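Side-chain contacts in sulfotransferase (Mus musculus, PDB 5X2B), which probably transfers sulfonate groups from the nucleotide donor PAPS to acceptor molecules, and is seen here binding the spent nucleotide adenosine-3'-5'-diphosphate: residues Pro96-Val99 and Lys100-Gln103; Glu134-Ala137 and Ala138-Glu141; Val227-Ala230 and Leu231-Asp234; Asp260-Phe263 and Thr264-Arg268. All blocks are in the same frame, centred on the assembly; numbering follows the deposited sequence.

Contact 1 (Pro96-Val99 and Lys100-Gln103)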
ATOM      1  N   PRO A  96     -10.035  -3.737  11.282  1.00 33.56           N
ATOM      2  CA  PRO A  96     -10.524  -4.109  12.604  1.00 27.55           C
ATOM      3  C   PRO A  96     -11.218  -2.993  13.289  1.00 36.63           C
ATOM      4  O   PRO A  96     -10.655  -1.928  13.410  1.00 27.82           O
ATOM      5  CB  PRO A  96      -9.252  -4.404  13.363  1.00 31.87           C
ATOM      6  CG  PRO A  96      -8.367  -4.925  12.346  1.00 26.76           C
ATOM      7  CD  PRO A  96      -8.646  -4.176  11.114  1.00 31.80           C
ATOM      8  N   VAL A  97     -12.418  -3.252  13.767  1.00 29.55           N
ATOM      9  CA  VAL A  97     -13.208  -2.203  14.331  1.00 21.85           C
ATOM     10  C   VAL A  97     -12.417  -1.502  15.356  1.00 23.32           C
ATOM     11  O   VAL A  97     -12.454  -0.309  15.492  1.00 34.35           O
ATOM     12  CB  VAL A  97     -14.344  -2.751  15.089  1.00 30.51           C
ATOM     13  CG1 VAL A  97     -13.840  -3.640  16.177  1.00 37.04           C
ATOM     14  CG2 VAL A  97     -15.111  -1.595  15.678  1.00 43.92           C
ATOM     15  N   THR A  98     -11.670  -2.282  16.089  1.00 24.52           N
ATOM     16  CA  THR A  98     -11.024  -1.780  17.249  1.00 28.99           C
ATOM     17  C   THR A  98     -10.046  -0.696  16.837  1.00 27.83           C
ATOM     18  O   THR A  98      -9.736   0.206  17.585  1.00 35.03           O
ATOM     19  CB  THR A  98     -10.322  -2.927  17.916  1.00 42.49           C
ATOM     20  OG1 THR A  98     -10.948  -3.194  19.185  1.00 40.08           O
ATOM     21  CG2 THR A  98      -8.889  -2.625  18.099  1.00 25.71           C
ATOM     22  N   VAL A  99      -9.557  -0.776  15.614  1.00 35.18           N
ATOM     23  CA  VAL A  99      -8.659   0.257  15.126  1.00 28.65           C
ATOM     24  C   VAL A  99      -9.496   1.489  14.867  1.00 38.37           C
ATOM     25  O   VAL A  99      -9.053   2.635  15.026  1.00 24.69           O
ATOM     26  CB  VAL A  99      -7.945  -0.146  13.793  1.00 29.76           C
ATOM     27  CG1 VAL A  99      -7.108   0.991  13.252  1.00 23.28           C
ATOM     28  CG2 VAL A  99      -7.060  -1.309  14.005  1.00 38.44           C
ATOM     29  N   LYS A 100     -10.730   1.256  14.443  1.00 30.17           N
ATOM     30  CA  LYS A 100     -11.577   2.387  14.163  1.00 32.80           C
ATOM     31  C   LYS A 100     -11.840   3.080  15.494  1.00 33.18           C
ATOM     32  O   LYS A 100     -11.759   4.302  15.590  1.00 41.93           O
ATOM     33  CB  LYS A 100     -12.824   1.935  13.410  1.00 38.07           C
ATOM     34  CG  LYS A 100     -12.439   1.375  12.057  1.00 26.73           C
ATOM     35  CD  LYS A 100     -13.560   0.694  11.348  1.00 29.21           C
ATOM     36  CE  LYS A 100     -12.996  -0.268  10.323  1.00 30.94           C
ATOM     37  NZ  LYS A 100     -14.113  -1.045   9.708  1.00 37.24           N
ATOM     38  N   GLN A 101     -12.059   2.269  16.529  1.00 47.18           N
ATOM     39  CA  GLN A 101     -12.476   2.731  17.859  1.00 31.12           C
ATOM     40  C   GLN A 101     -11.392   3.535  18.511  1.00 29.06           C
ATOM     41  O   GLN A 101     -11.649   4.541  19.134  1.00 40.54           O
ATOM     42  CB  GLN A 101     -12.861   1.549  18.751  1.00 29.21           C
ATOM     43  CG  GLN A 101     -13.544   0.382  18.003  1.00 50.52           C
ATOM     44  CD  GLN A 101     -14.310  -0.614  18.910  1.00 40.32           C
ATOM     45  OE1 GLN A 101     -13.741  -1.309  19.742  1.00 31.45           O
ATOM     46  NE2 GLN A 101     -15.614  -0.681  18.710  1.00 55.22           N
ATOM     47  N   LYS A 102     -10.157   3.126  18.363  1.00 39.15           N
ATOM     48  CA  LYS A 102      -9.081   3.894  18.958  1.00 29.17           C
ATOM     49  C   LYS A 102      -8.726   5.148  18.172  1.00 23.43           C
ATOM     50  O   LYS A 102      -7.997   6.000  18.670  1.00 47.56           O
ATOM     51  CB  LYS A 102      -7.836   3.032  19.047  1.00 37.73           C
ATOM     52  CG  LYS A 102      -7.997   1.852  19.938  1.00 37.95           C
ATOM     53  CD  LYS A 102      -7.988   2.291  21.354  1.00 41.20           C
ATOM     54  CE  LYS A 102      -7.800   1.105  22.239  1.00 59.15           C
ATOM     55  NZ  LYS A 102      -8.975   0.187  22.119  1.00 54.42           N
ATOM     56  N   GLN A 103      -9.183   5.239  16.931  1.00 27.07           N
ATOM     57  CA  GLN A 103      -8.700   6.257  16.000  1.00 32.16           C
ATOM     58  C   GLN A 103      -7.184   6.260  15.811  1.00 34.26           C
ATOM     59  O   GLN A 103      -6.565   7.347  15.748  1.00 24.62           O
ATOM     60  CB  GLN A 103      -9.087   7.633  16.506  1.00 46.94           C
ATOM     61  CG  GLN A 103     -10.523   7.936  16.334  1.00 44.34           C
ATOM     62  CD  GLN A 103     -10.941   9.082  17.197  1.00 52.78           C
ATOM     63  OE1 GLN A 103     -10.106   9.770  17.771  1.00 55.42           O
ATOM     64  NE2 GLN A 103     -12.238   9.293  17.310  1.00 38.29           N
TER

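Contact 2 (Glu134-Ala137 and Ala138-Glu141)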
ATOM      1  N   GLU A 134      -1.370 -13.993 -18.985  1.00 45.34           N
ATOM      2  CA  GLU A 134      -0.496 -13.936 -20.182  1.00 48.88           C
ATOM      3  C   GLU A 134      -0.253 -12.507 -20.746  1.00 50.67           C
ATOM      4  O   GLU A 134       0.873 -12.044 -20.990  1.00 31.58           O
ATOM      5  CB  GLU A 134      -1.083 -14.787 -21.318  1.00 57.16           C
ATOM      6  CG  GLU A 134      -1.352 -16.252 -21.014  1.00 50.82           C
ATOM      7  CD  GLU A 134      -1.188 -17.126 -22.260  1.00 55.07           C
ATOM      8  OE1 GLU A 134      -0.934 -16.572 -23.358  1.00 66.49           O
ATOM      9  OE2 GLU A 134      -1.304 -18.361 -22.145  1.00 58.22           O
ATOM     10  N   THR A 135      -1.342 -11.815 -20.993  1.00 46.72           N
ATOM     11  CA  THR A 135      -1.262 -10.582 -21.725  1.00 40.12           C
ATOM     12  C   THR A 135      -1.833  -9.503 -20.834  1.00 44.14           C
ATOM     13  O   THR A 135      -2.592  -9.761 -19.882  1.00 53.93           O
ATOM     14  CB  THR A 135      -2.040 -10.662 -23.045  1.00 38.86           C
ATOM     15  OG1 THR A 135      -3.444 -10.758 -22.785  1.00 40.80           O
ATOM     16  CG2 THR A 135      -1.595 -11.897 -23.841  1.00 29.25           C
ATOM     17  N   TRP A 136      -1.440  -8.287 -21.143  1.00 43.38           N
ATOM     18  CA  TRP A 136      -1.871  -7.115 -20.406  1.00 45.54           C
ATOM     19  C   TRP A 136      -3.418  -7.019 -20.333  1.00 30.71           C
ATOM     20  O   TRP A 136      -4.008  -6.722 -19.284  1.00 35.76           O
ATOM     21  CB  TRP A 136      -1.232  -5.889 -21.087  1.00 33.10           C
ATOM     22  CG  TRP A 136      -1.997  -4.617 -20.928  1.00 41.55           C
ATOM     23  CD1 TRP A 136      -2.541  -3.851 -21.910  1.00 30.06           C
ATOM     24  CD2 TRP A 136      -2.310  -3.981 -19.711  1.00 38.93           C
ATOM     25  NE1 TRP A 136      -3.158  -2.768 -21.375  1.00 29.48           N
ATOM     26  CE2 TRP A 136      -3.040  -2.834 -20.001  1.00 29.29           C
ATOM     27  CE3 TRP A 136      -2.046  -4.277 -18.369  1.00 46.99           C
ATOM     28  CZ2 TRP A 136      -3.501  -1.972 -19.042  1.00 42.87           C
ATOM     29  CZ3 TRP A 136      -2.498  -3.435 -17.412  1.00 51.16           C
ATOM     30  CH2 TRP A 136      -3.221  -2.287 -17.745  1.00 56.85           C
ATOM     31  N   ALA A 137      -4.064  -7.318 -21.446  1.00 34.26           N
ATOM     32  CA  ALA A 137      -5.462  -6.993 -21.608  1.00 28.35           C
ATOM     33  C   ALA A 137      -6.333  -7.907 -20.767  1.00 36.96           C
ATOM     34  O   ALA A 137      -7.483  -7.590 -20.453  1.00 45.59           O
ATOM     35  CB  ALA A 137      -5.809  -7.114 -23.046  1.00 36.93           C
ATOM     36  N   ALA A 138      -5.768  -9.054 -20.411  1.00 53.75           N
ATOM     37  CA  ALA A 138      -6.449 -10.041 -19.599  1.00 47.33           C
ATOM     38  C   ALA A 138      -6.555  -9.522 -18.190  1.00 40.69           C
ATOM     39  O   ALA A 138      -7.602  -9.531 -17.556  1.00 41.51           O
ATOM     40  CB  ALA A 138      -5.656 -11.331 -19.609  1.00 34.71           C
ATOM     41  N   PHE A 139      -5.421  -9.084 -17.706  1.00 29.92           N
ATOM     42  CA  PHE A 139      -5.346  -8.533 -16.389  1.00 38.66           C
ATOM     43  C   PHE A 139      -6.164  -7.254 -16.221  1.00 31.99           C
ATOM     44  O   PHE A 139      -6.778  -7.041 -15.189  1.00 50.71           O
ATOM     45  CB  PHE A 139      -3.904  -8.253 -16.133  1.00 34.09           C
ATOM     46  CG  PHE A 139      -3.657  -7.604 -14.849  1.00 39.03           C
ATOM     47  CD1 PHE A 139      -3.522  -6.236 -14.761  1.00 44.41           C
ATOM     48  CD2 PHE A 139      -3.551  -8.353 -13.723  1.00 31.76           C
ATOM     49  CE1 PHE A 139      -3.272  -5.640 -13.550  1.00 41.71           C
ATOM     50  CE2 PHE A 139      -3.308  -7.776 -12.522  1.00 43.88           C
ATOM     51  CZ  PHE A 139      -3.153  -6.419 -12.434  1.00 41.09           C
ATOM     52  N   LEU A 140      -6.168  -6.387 -17.215  1.00 33.51           N
ATOM     53  CA  LEU A 140      -6.917  -5.158 -17.062  1.00 37.06           C
ATOM     54  C   LEU A 140      -8.392  -5.428 -16.836  1.00 34.19           C
ATOM     55  O   LEU A 140      -9.047  -4.720 -16.067  1.00 34.82           O
ATOM     56  CB  LEU A 140      -6.779  -4.290 -18.285  1.00 31.22           C
ATOM     57  CG  LEU A 140      -7.540  -2.965 -18.188  1.00 37.09           C
ATOM     58  CD1 LEU A 140      -6.984  -2.108 -17.064  1.00 29.73           C
ATOM     59  CD2 LEU A 140      -7.477  -2.199 -19.497  1.00 29.53           C
ATOM     60  N   GLU A 141      -8.928  -6.408 -17.549  1.00 36.03           N
ATOM     61  CA  GLU A 141     -10.339  -6.709 -17.442  1.00 32.44           C
ATOM     62  C   GLU A 141     -10.710  -7.029 -16.020  1.00 30.51           C
ATOM     63  O   GLU A 141     -11.808  -6.699 -15.562  1.00 34.23           O
ATOM     64  CB  GLU A 141     -10.709  -7.914 -18.297  1.00 47.55           C
ATOM     65  CG  GLU A 141     -11.997  -7.671 -19.036  1.00 51.43           C
ATOM     66  CD  GLU A 141     -12.584  -8.919 -19.691  1.00 83.64           C
ATOM     67  OE1 GLU A 141     -13.150  -9.778 -18.963  1.00 78.44           O
ATOM     68  OE2 GLU A 141     -12.494  -9.014 -20.944  1.00 75.81           O
TER

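Contact 3 (Val227-Ala230 and Leu231-Asp234)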
ATOM      1  N   VAL A 227       8.921  -9.537   6.082  1.00 71.46           N
ATOM      2  CA  VAL A 227       8.071  -9.225   4.939  1.00 67.55           C
ATOM      3  C   VAL A 227       7.175  -8.087   5.327  1.00 70.25           C
ATOM      4  O   VAL A 227       6.694  -8.017   6.467  1.00 75.74           O
ATOM      5  CB  VAL A 227       7.139 -10.358   4.511  1.00 61.14           C
ATOM      6  CG1 VAL A 227       6.763 -11.240   5.677  1.00 66.46           C
ATOM      7  CG2 VAL A 227       5.882  -9.754   3.865  1.00 65.94           C
ATOM      8  N   ILE A 228       6.920  -7.203   4.375  1.00 59.29           N
ATOM      9  CA  ILE A 228       6.049  -6.079   4.663  1.00 65.42           C
ATOM     10  C   ILE A 228       4.830  -6.035   3.781  1.00 54.87           C
ATOM     11  O   ILE A 228       3.844  -5.397   4.105  1.00 54.68           O
ATOM     12  CB  ILE A 228       6.808  -4.748   4.643  1.00 59.83           C
ATOM     13  CG1 ILE A 228       7.762  -4.654   3.457  1.00 43.13           C
ATOM     14  CG2 ILE A 228       7.579  -4.618   5.939  1.00 66.84           C
ATOM     15  CD1 ILE A 228       8.636  -3.421   3.524  1.00 41.07           C
ATOM     16  N   CYS A 229       4.871  -6.736   2.670  1.00 54.02           N
ATOM     17  CA  CYS A 229       3.663  -6.864   1.895  1.00 41.07           C
ATOM     18  C   CYS A 229       3.347  -8.318   1.958  1.00 44.70           C
ATOM     19  O   CYS A 229       4.208  -9.154   1.712  1.00 41.86           O
ATOM     20  CB  CYS A 229       3.861  -6.340   0.481  1.00 48.68           C
ATOM     21  SG  CYS A 229       2.565  -6.739  -0.698  1.00 40.69           S
ATOM     22  N   ALA A 230       2.118  -8.611   2.356  1.00 38.70           N
ATOM     23  CA  ALA A 230       1.707  -9.977   2.570  1.00 37.09           C
ATOM     24  C   ALA A 230       2.013 -10.797   1.326  1.00 55.58           C
ATOM     25  O   ALA A 230       2.384 -11.963   1.405  1.00 51.12           O
ATOM     26  CB  ALA A 230       0.202 -10.055   2.912  1.00 29.68           C
ATOM     27  N   LEU A 231       1.877 -10.185   0.166  1.00 39.04           N
ATOM     28  CA  LEU A 231       2.034 -10.945  -1.068  1.00 48.05           C
ATOM     29  C   LEU A 231       3.472 -11.289  -1.302  1.00 47.07           C
ATOM     30  O   LEU A 231       3.784 -12.332  -1.843  1.00 61.78           O
ATOM     31  CB  LEU A 231       1.577 -10.128  -2.249  1.00 54.27           C
ATOM     32  CG  LEU A 231       0.164  -9.619  -2.066  1.00 58.93           C
ATOM     33  CD1 LEU A 231      -0.087  -8.431  -2.983  1.00 53.83           C
ATOM     34  CD2 LEU A 231      -0.789 -10.753  -2.307  1.00 47.44           C
ATOM     35  N   THR A 232       4.359 -10.406  -0.890  1.00 43.73           N
ATOM     36  CA  THR A 232       5.724 -10.509  -1.338  1.00 57.39           C
ATOM     37  C   THR A 232       6.616 -11.237  -0.360  1.00 60.50           C
ATOM     38  O   THR A 232       6.635 -10.928   0.842  1.00 54.86           O
ATOM     39  CB  THR A 232       6.316  -9.135  -1.554  1.00 71.98           C
ATOM     40  OG1 THR A 232       7.148  -8.799  -0.435  1.00 78.96           O
ATOM     41  CG2 THR A 232       5.194  -8.113  -1.706  1.00 63.09           C
ATOM     42  N   SER A 233       7.355 -12.189  -0.924  1.00 56.53           N
ATOM     43  CA  SER A 233       8.381 -12.955  -0.240  1.00 64.86           C
ATOM     44  C   SER A 233       9.767 -12.634  -0.803  1.00 43.38           C
ATOM     45  O   SER A 233      10.772 -12.837  -0.139  1.00 57.49           O
ATOM     46  CB  SER A 233       8.090 -14.442  -0.436  1.00 68.57           C
ATOM     47  OG  SER A 233       6.694 -14.713  -0.341  1.00 62.35           O
ATOM     48  N   ASP A 234       9.830 -12.170  -2.043  1.00 60.45           N
ATOM     49  CA  ASP A 234      11.106 -11.756  -2.612  1.00 64.52           C
ATOM     50  C   ASP A 234      11.082 -10.285  -2.831  1.00 54.35           C
ATOM     51  O   ASP A 234      10.507  -9.796  -3.795  1.00 58.96           O
ATOM     52  CB  ASP A 234      11.394 -12.411  -3.957  1.00 56.90           C
ATOM     53  CG  ASP A 234      12.649 -11.883  -4.581  1.00 52.63           C
ATOM     54  OD1 ASP A 234      12.983 -10.697  -4.336  1.00 63.54           O
ATOM     55  OD2 ASP A 234      13.304 -12.649  -5.311  1.00 46.81           O
TER
HETATM   56  O   HOH W   1       7.168  -7.365   1.592  1.00 39.27           O

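Contact 4 (Asp260-Phe263 and Thr264-Arg268)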
ATOM      1  N   ASP A 260     -11.235   5.719 -18.624  1.00 32.72           N
ATOM      2  CA  ASP A 260     -11.557   7.054 -18.256  1.00 38.46           C
ATOM      3  C   ASP A 260     -13.033   7.175 -17.969  1.00 44.03           C
ATOM      4  O   ASP A 260     -13.433   7.956 -17.135  1.00 41.07           O
ATOM      5  CB  ASP A 260     -11.108   7.968 -19.375  1.00 26.02           C
ATOM      6  CG  ASP A 260      -9.614   8.152 -19.372  1.00 38.93           C
ATOM      7  OD1 ASP A 260      -8.997   7.574 -18.463  1.00 52.77           O
ATOM      8  OD2 ASP A 260      -9.039   8.855 -20.210  1.00 30.60           O
ATOM      9  N   GLU A 261     -13.850   6.366 -18.607  1.00 36.15           N
ATOM     10  CA  GLU A 261     -15.265   6.427 -18.316  1.00 46.51           C
ATOM     11  C   GLU A 261     -15.646   5.754 -17.023  1.00 52.13           C
ATOM     12  O   GLU A 261     -16.466   6.269 -16.273  1.00 42.38           O
ATOM     13  CB  GLU A 261     -16.019   5.801 -19.455  1.00 55.40           C
ATOM     14  CG  GLU A 261     -15.869   6.626 -20.700  1.00 63.55           C
ATOM     15  CD  GLU A 261     -16.767   6.128 -21.822  1.00 67.89           C
ATOM     16  OE1 GLU A 261     -17.678   5.317 -21.532  1.00 56.38           O
ATOM     17  OE2 GLU A 261     -16.555   6.538 -22.983  1.00 61.01           O
ATOM     18  N   LEU A 262     -15.079   4.590 -16.750  1.00 46.99           N
ATOM     19  CA  LEU A 262     -15.338   3.969 -15.466  1.00 46.43           C
ATOM     20  C   LEU A 262     -14.742   4.840 -14.382  1.00 45.95           C
ATOM     21  O   LEU A 262     -15.309   5.000 -13.303  1.00 37.99           O
ATOM     22  CB  LEU A 262     -14.699   2.592 -15.367  1.00 51.86           C
ATOM     23  CG  LEU A 262     -15.401   1.590 -14.436  1.00 51.12           C
ATOM     24  CD1 LEU A 262     -14.583   0.318 -14.292  1.00 49.72           C
ATOM     25  CD2 LEU A 262     -15.665   2.135 -13.047  1.00 41.45           C
ATOM     26  N   PHE A 263     -13.564   5.371 -14.656  1.00 30.30           N
ATOM     27  CA  PHE A 263     -12.925   6.161 -13.659  1.00 41.06           C
ATOM     28  C   PHE A 263     -13.793   7.341 -13.312  1.00 30.11           C
ATOM     29  O   PHE A 263     -14.064   7.657 -12.160  1.00 37.06           O
ATOM     30  CB  PHE A 263     -11.626   6.733 -14.137  1.00 28.42           C
ATOM     31  CG  PHE A 263     -11.022   7.619 -13.121  1.00 44.93           C
ATOM     32  CD1 PHE A 263     -10.115   7.111 -12.196  1.00 32.21           C
ATOM     33  CD2 PHE A 263     -11.441   8.943 -13.011  1.00 30.53           C
ATOM     34  CE1 PHE A 263      -9.581   7.935 -11.232  1.00 24.71           C
ATOM     35  CE2 PHE A 263     -10.911   9.777 -12.052  1.00 38.03           C
ATOM     36  CZ  PHE A 263      -9.979   9.280 -11.159  1.00 40.65           C
ATOM     37  N   THR A 264     -14.177   8.033 -14.350  1.00 41.11           N
ATOM     38  CA  THR A 264     -15.015   9.183 -14.208  1.00 53.21           C
ATOM     39  C   THR A 264     -16.377   8.813 -13.638  1.00 36.38           C
ATOM     40  O   THR A 264     -17.030   9.632 -13.010  1.00 40.17           O
ATOM     41  CB  THR A 264     -15.241   9.786 -15.550  1.00 51.78           C
ATOM     42  OG1 THR A 264     -13.990  10.294 -16.050  1.00 54.69           O
ATOM     43  CG2 THR A 264     -16.274  10.873 -15.431  1.00 53.30           C
ATOM     44  N   GLU A 265     -16.800   7.581 -13.870  1.00 38.82           N
ATOM     45  CA  GLU A 265     -18.045   7.075 -13.303  1.00 35.14           C
ATOM     46  C   GLU A 265     -17.884   6.765 -11.829  1.00 56.04           C
ATOM     47  O   GLU A 265     -18.753   7.073 -11.021  1.00 56.79           O
ATOM     48  CB  GLU A 265     -18.468   5.820 -14.033  1.00 35.32           C
ATOM     49  CG  GLU A 265     -19.510   4.984 -13.343  1.00 45.39           C
ATOM     50  CD  GLU A 265     -19.730   3.673 -14.076  1.00 67.15           C
ATOM     51  OE1 GLU A 265     -20.514   3.679 -15.045  1.00 85.29           O
ATOM     52  OE2 GLU A 265     -19.107   2.645 -13.717  1.00 60.20           O
ATOM     53  N   LYS A 266     -16.783   6.140 -11.449  1.00 40.50           N
ATOM     54  CA  LYS A 266     -16.635   5.839 -10.058  1.00 34.05           C
ATOM     55  C   LYS A 266     -16.092   7.059  -9.297  1.00 41.69           C
ATOM     56  O   LYS A 266     -16.591   7.380  -8.239  1.00 45.23           O
ATOM     57  CB  LYS A 266     -15.779   4.582  -9.850  1.00 42.53           C
ATOM     58  CG  LYS A 266     -16.429   3.291 -10.312  1.00 30.70           C
ATOM     59  CD  LYS A 266     -17.208   2.524  -9.210  1.00 34.09           C
ATOM     60  CE  LYS A 266     -16.461   1.242  -8.733  1.00 41.25           C
ATOM     61  NZ  LYS A 266     -17.166   0.462  -7.604  1.00 47.75           N
ATOM     62  N   MET A 267     -15.095   7.754  -9.828  1.00 47.97           N
ATOM     63  CA  MET A 267     -14.406   8.782  -9.031  1.00 35.48           C
ATOM     64  C   MET A 267     -15.064  10.107  -9.166  1.00 43.91           C
ATOM     65  O   MET A 267     -14.373  11.131  -9.201  1.00 46.69           O
ATOM     66  CB  MET A 267     -12.971   8.931  -9.505  1.00 27.11           C
ATOM     67  CG  MET A 267     -12.272   7.645  -9.456  1.00 19.98           C
ATOM     68  SD  MET A 267     -12.526   7.104  -7.803  1.00 44.09           S
ATOM     69  CE  MET A 267     -11.581   8.364  -7.004  1.00 36.06           C
ATOM     70  N   ARG A 268     -16.396  10.087  -9.214  1.00 45.78           N
ATOM     71  CA  ARG A 268     -17.172  11.241  -9.661  1.00 44.56           C
ATOM     72  C   ARG A 268     -16.529  12.503  -9.154  1.00 53.66           C
ATOM     73  O   ARG A 268     -15.780  13.195  -9.849  1.00 56.81           O
ATOM     74  CB  ARG A 268     -18.619  11.225  -9.106  1.00 61.85           C
ATOM     75  CG  ARG A 268     -19.378   9.901  -9.094  1.00 64.63           C
ATOM     76  CD  ARG A 268     -20.068   9.596 -10.432  1.00 78.65           C
ATOM     77  NE  ARG A 268     -21.344  10.293 -10.652  1.00 77.16           N
ATOM     78  CZ  ARG A 268     -22.549   9.788 -10.366  1.00 77.80           C
ATOM     79  NH1 ARG A 268     -23.647  10.488 -10.621  1.00 71.94           N
ATOM     80  NH2 ARG A 268     -22.674   8.583  -9.820  1.00 73.02           N
TER

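Contact 1 (Pro96-Val99 and Lys100-Gln103)
Lys102 N donates to Thr98 O at 3.1 Å, a regular i to i+4 helix bond bent to 155° at the hydrogen, which ties the last turn of the short helix 97-102 to its first. In sequence this helix connects strand 83-88 to strand 105-110 of the parallel sheet in the sulfotransferase fold. Pro96 is its N-cap residue: the proline carbonyl receives Val99 N at 2.7 Å and, more weakly, Lys100 N, while Asp26 OD1 takes up the N-H of Val97. At the other end, Gln103 has a positive phi and closes the helix in a Schellman motif, with Gln103 N bonded to Lys100 O.

Gln101 carries the side-chain contact. Its extended chain runs back toward the first turn, so that its amide end comes between two residues: NE2 comes to 3.2 Å from Val97 CG2, a methyl group that stands anti to its own backbone N. OE1 faces the other way, toward Thr98. Lys100 runs alongside the first turn, its CD near Val97 CA. With CG beside its own backbone N (chi1 -64°) and the chain extended beyond, its NZ reaches Tyr92 O, and the ammonium also makes a cation-pi contact with the Tyr92 ring. The hydroxyl of Thr98 completes the Gln101 contact with a weak bond, OG1 donating to Gln101 OE1 over 3.4 Å.

Contact 2 (Glu134-Ala137 and Ala138-Glu141)
Leu140 lies over one face of the Trp136 indole, one helical turn further on. Its CB sits 4.2 Å from the centroid of the six-membered ring and 16° off the ring normal, a CH-pi contact displaced toward the rim. The two methyl groups reach the CZ2-CH2 rim of the same ring: Leu140 CD1 is 3.8 Å from Trp136 CH2, and CD2 approaches CZ2. The leucine CG is anti to the backbone N (chi1 -180°), which carries its branch out along the indole. Phe139 meets the far corner of the tryptophan differently, as Trp136 CZ3 comes to the edge of the phenyl ring, 4.0 Å from Phe139 CD1.

The backbone holds these groups in step through Leu140 N, which donates to Trp136 O at 3.0 Å. Thr135 is the N-cap, its carbonyl accepting from Ala138 N. Further out, Trp136 NE1 bonds to Gln255 OE1 and Phe251 meets the indole edge-to-face. Replacing Trp136 by alanine is likely to leave Gln255 without this donor and to open a gap beside Leu140 and Phe251.

Phe139 in turn packs edge-to-face with Phe121 and with Tyr124, a calcium-site residue in a structure of this protein. Together these contacts form an aromatic-aliphatic cluster, Trp136 with Phe139 at i to i+3 and with Leu140 at i to i+4, in the first turns of helix 136-145, facing helices 113-126 and 253-266.

Contact 3 (Val227-Ala230 and Leu231-Asp234)
Cys229 and Thr232 are linked first by polar contacts. Thr232 N donates to Cys229 O at 2.9 Å, although the position of that carbonyl oxygen is less certain. A water adds a second link: it accepts from Cys229 N at 2.6 Å and is hydrogen-bonded to Thr232 OG1, spanning backbone and hydroxyl. A weak bond from Leu231 N to Cys229 SG, 3.6 Å long, adds the thiol to the acceptors. SG stands anti to its own backbone N (chi1 168°), which brings it beside the N-H of Leu231.

With Ala230 and Leu231 both at helical backbone angles, residues 229-232 form a beta turn of the type I/III class, within the long loop between helices 210-214 and 253-266. Cys229 also touches His46 and His89, and its side chain is about 5 Å from the bound adenosine-3'-5'-diphosphate, so the turn borders the nucleotide region.

The remaining contacts are van der Waals. Leu231 lays CB and CD1 against the sulfur, CB at 3.9 Å from Cys229 SG. Thr232 CG2 is pressed against the same cysteine, only 3.1 Å from its CB, and the threonine chi1 of 101° falls outside the usual staggered positions, which may reflect strain or the limits of the model. Val227 turns toward Thr232, its CB lying 3.7 Å from Thr232 O.

Contact 4 (Asp260-Phe263 and Thr264-Arg268)
Met267 lies across one face of the Phe263 ring, a Met-aromatic contact at the C-terminal end of helix 253-266. The methylene makes the close approach: Met267 CG is 3.3 Å from the ring centroid and 16° off the normal, a very short CH-pi contact. Bends at chi2 and chi3 of Met267 carry SD on above the same face but at a distance, 5.0 Å from the centroid. The phenylalanine CG is anti to its backbone N (chi1 176°), which swings the ring toward the following turn. Phe154 touches both residues and Trp153 the ring, joining this end of the helix to helix 153-161. A serine at Phe263 would probably leave Met267 CG without the ring face it lies on and open a gap against Trp153 and Phe154.

Leu262 and Lys266 run alongside each other, pointing the same way, with Leu262 CD2 very close to Lys266 CG; the ammonium group continues to a salt bridge with Asp155. Asp260, whose carboxylate pairs with Lys114, offers its carbonyl to Thr264 twice. Thr264 N reaches Asp260 O at 2.9 Å from above the carbonyl plane, and the hydroxyl OG1 donates to that same oxygen at 2.6 Å.

In the fold
Contacts 1 to 4 follow one another along the chain, all within one sulfotransferase domain. Contact 1 lies on helix 97-102, which follows strand 83-88 and precedes strand 105-110 in the chain, and its centre is about 37 Å from that of contact 2, on the opposite side of the chain's centre. Contacts 2 and 4 are neighbours: their nearest atoms are about 8 Å apart, and helix 253-266, which carries contact 4, also supplies Gln255 to the tryptophan of contact 2. Contacts 1, 2 and 4 thus pack helices with their centres about 19 to 22 Å from the chain's centre, whereas contact 3 lies in a loop about 11 Å from it, beside the nucleotide.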